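Local coordinates for protein RNA silencing suppressor p19 (Tomato bushy stunt virus, PDB 4J39) that suppresses RNA silencing, probably by binding small interfering RNA duplexes as a homodimer and selecting them by the length of the duplex, at residues A[106-109]-A[110-114]. Residues are numbered along the deposited sequence; the frame is centred on the assembly and turned at random. Where two conformers were deposited one is given.
Sequences RTLQ and HLCEM
With OG1 of T107 set between its own backbone N and carbonyl carbon (chi1 79°) and CG of L111 swung beside its backbone N (chi1 -53°), the threonine hydroxyl and the leucine branch point meet one turn apart, OG1 to CG 3.4 Å. They mark the first turn of helix 108-124, the C-terminal helix of the p19 core, where T107 holds the N-cap position. The hydroxyl of T107 caps no helix amide; it is hydrogen-bonded to the carbonyl of G104, at the end of strand 97-104, and so ties the helix start to the strand before it. The T107 carbonyl O opens the alpha-helical pattern by accepting N-H of L111 at 2.9 Å, and N-H of C112 reaches O of L108 over the same length. On the buried side, CD1 of L108 lies 4.2 Å from CD1 of L111 and close to SG of C112; L108 and C112 pack on W41 and helix 70-78, L111 on V101. On another face of the turn the polar side chains of Q109 and E113 pass at a slant, CG of Q109 to OE2 of E113 3.7 Å, amide and carboxylate planes 77° apart. L125 of the second subunit packs on both H110 and E113. Between these two, ND1 of H110 donates in its ring plane to OE1 of E113 at 3.2 Å, meeting that oxygen from above the carboxylate plane.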
ATOM      1  N   ARG A 106      -9.664  14.334   4.470  1.00 39.31           N
ATOM      2  CA  ARG A 106      -9.106  15.583   3.964  1.00 41.41           C
ATOM      3  C   ARG A 106      -8.045  15.266   2.898  1.00 40.98           C
ATOM      4  O   ARG A 106      -7.719  16.125   2.098  1.00 43.24           O
ATOM      5  CB  ARG A 106      -8.440  16.366   5.121  0.50 42.15           C
ATOM      6  CG  ARG A 106      -8.878  17.788   5.304  0.50 44.40           C
ATOM      7  CD  ARG A 106      -9.792  17.999   6.533  0.50 47.28           C
ATOM      8  NE  ARG A 106      -9.074  17.876   7.800  0.50 49.02           N
ATOM      9  CZ  ARG A 106      -9.581  18.087   9.021  0.50 46.17           C
ATOM     10  NH1 ARG A 106     -10.854  18.475   9.200  0.50 38.18           N
ATOM     11  NH2 ARG A 106      -8.776  17.894  10.073  0.50 47.42           N
ATOM     12  N   THR A 107      -7.515  14.057   2.905  1.00 39.71           N
ATOM     13  CA  THR A 107      -6.447  13.681   1.964  1.00 39.38           C
ATOM     14  C   THR A 107      -6.937  12.813   0.787  1.00 38.10           C
ATOM     15  O   THR A 107      -6.159  12.191   0.073  1.00 34.55           O
ATOM     16  CB  THR A 107      -5.230  12.961   2.670  1.00 40.53           C
ATOM     17  OG1 THR A 107      -5.596  11.552   2.923  1.00 47.22           O
ATOM     18  CG2 THR A 107      -4.843  13.754   3.901  1.00 42.71           C
ATOM     19  N   LEU A 108      -8.239  12.712   0.579  1.00 36.94           N
ATOM     20  CA  LEU A 108      -8.756  11.704  -0.276  1.00 35.12           C
ATOM     21  C   LEU A 108      -8.217  11.774  -1.709  1.00 34.71           C
ATOM     22  O   LEU A 108      -8.002  10.720  -2.341  1.00 36.68           O
ATOM     23  CB  LEU A 108     -10.295  11.725  -0.342  1.00 34.83           C
ATOM     24  CG  LEU A 108     -11.027  10.608  -1.068  1.00 32.76           C
ATOM     25  CD1 LEU A 108     -10.718   9.173  -0.621  1.00 36.98           C
ATOM     26  CD2 LEU A 108     -12.590  10.855  -1.094  1.00 35.52           C
ATOM     27  N   GLN A 109      -8.010  12.992  -2.228  1.00 35.64           N
ATOM     28  CA  GLN A 109      -7.489  13.111  -3.590  1.00 37.07           C
ATOM     29  C   GLN A 109      -6.089  12.385  -3.731  1.00 37.81           C
ATOM     30  O   GLN A 109      -5.848  11.627  -4.693  1.00 33.63           O
ATOM     31  CB  GLN A 109      -7.445  14.574  -4.021  1.00 39.99           C
ATOM     32  CG  GLN A 109      -7.094  14.683  -5.476  1.00 41.37           C
ATOM     33  CD  GLN A 109      -7.321  16.100  -6.092  0.50 45.20           C
ATOM     34  OE1 GLN A 109      -7.876  16.983  -5.449  0.50 52.17           O
ATOM     35  NE2 GLN A 109      -6.886  16.287  -7.352  0.50 43.96           N
ATOM     36  N   HIS A 110      -5.241  12.625  -2.755  1.00 37.74           N
ATOM     37  CA  HIS A 110      -3.910  11.978  -2.716  1.00 38.97           C
ATOM     38  C   HIS A 110      -4.067  10.474  -2.426  1.00 36.48           C
ATOM     39  O   HIS A 110      -3.306   9.664  -2.986  1.00 36.73           O
ATOM     40  CB  HIS A 110      -3.024  12.616  -1.640  1.00 40.34           C
ATOM     41  CG  HIS A 110      -2.552  14.006  -1.926  1.00 43.47           C
ATOM     42  ND1 HIS A 110      -2.321  14.498  -3.202  1.00 50.26           N
ATOM     43  CD2 HIS A 110      -2.148  14.976  -1.073  1.00 49.00           C
ATOM     44  CE1 HIS A 110      -1.866  15.743  -3.116  1.00 52.62           C
ATOM     45  NE2 HIS A 110      -1.740  16.049  -1.831  1.00 53.35           N
ATOM     46  N   LEU A 111      -5.023  10.047  -1.567  1.00 35.91           N
ATOM     47  CA  LEU A 111      -5.241   8.626  -1.433  1.00 34.21           C
ATOM     48  C   LEU A 111      -5.636   7.983  -2.798  1.00 34.05           C
ATOM     49  O   LEU A 111      -5.129   6.920  -3.129  1.00 35.38           O
ATOM     50  CB  LEU A 111      -6.272   8.267  -0.364  1.00 33.90           C
ATOM     51  CG  LEU A 111      -6.058   8.825   0.995  1.00 38.62           C
ATOM     52  CD1 LEU A 111      -7.375   8.582   1.856  1.00 38.74           C
ATOM     53  CD2 LEU A 111      -4.825   8.222   1.632  1.00 34.44           C
ATOM     54  N   CYS A 112      -6.499   8.647  -3.620  1.00 32.57           N
ATOM     55  CA  CYS A 112      -6.867   8.064  -4.887  1.00 33.13           C
ATOM     56  C   CYS A 112      -5.664   7.921  -5.840  1.00 30.33           C
ATOM     57  O   CYS A 112      -5.560   6.996  -6.627  1.00 31.30           O
ATOM     58  CB  CYS A 112      -7.970   8.982  -5.558  1.00 31.87           C
ATOM     59  SG  CYS A 112      -9.604   8.697  -4.589  1.00 36.07           S
ATOM     60  N   GLU A 113      -4.826   8.943  -5.741  1.00 32.28           N
ATOM     61  CA  GLU A 113      -3.649   9.032  -6.717  1.00 33.83           C
ATOM     62  C   GLU A 113      -2.702   7.882  -6.362  1.00 32.91           C
ATOM     63  O   GLU A 113      -2.238   7.162  -7.230  1.00 33.76           O
ATOM     64  CB  GLU A 113      -2.925  10.354  -6.560  1.00 35.23           C
ATOM     65  CG  GLU A 113      -3.558  11.584  -7.330  1.00 45.09           C
ATOM     66  CD  GLU A 113      -3.074  12.978  -6.757  1.00 53.32           C
ATOM     67  OE1 GLU A 113      -2.015  13.027  -6.066  1.00 56.58           O
ATOM     68  OE2 GLU A 113      -3.763  14.017  -6.957  1.00 58.73           O
ATOM     69  N   MET A 114      -2.493   7.678  -5.059  1.00 34.01           N
ATOM     70  CA  MET A 114      -1.619   6.559  -4.660  1.00 32.71           C
ATOM     71  C   MET A 114      -2.301   5.204  -4.865  1.00 32.85           C
ATOM     72  O   MET A 114      -1.627   4.196  -5.205  1.00 31.97           O
ATOM     73  CB  MET A 114      -1.138   6.682  -3.191  1.00 33.59           C
ATOM     74  CG  MET A 114      -0.285   7.904  -2.875  1.00 35.78           C
ATOM     75  SD  MET A 114       1.180   7.964  -4.026  1.00 37.20           S
ATOM     76  CE  MET A 114       1.769   6.349  -4.101  1.00 38.66           C
TER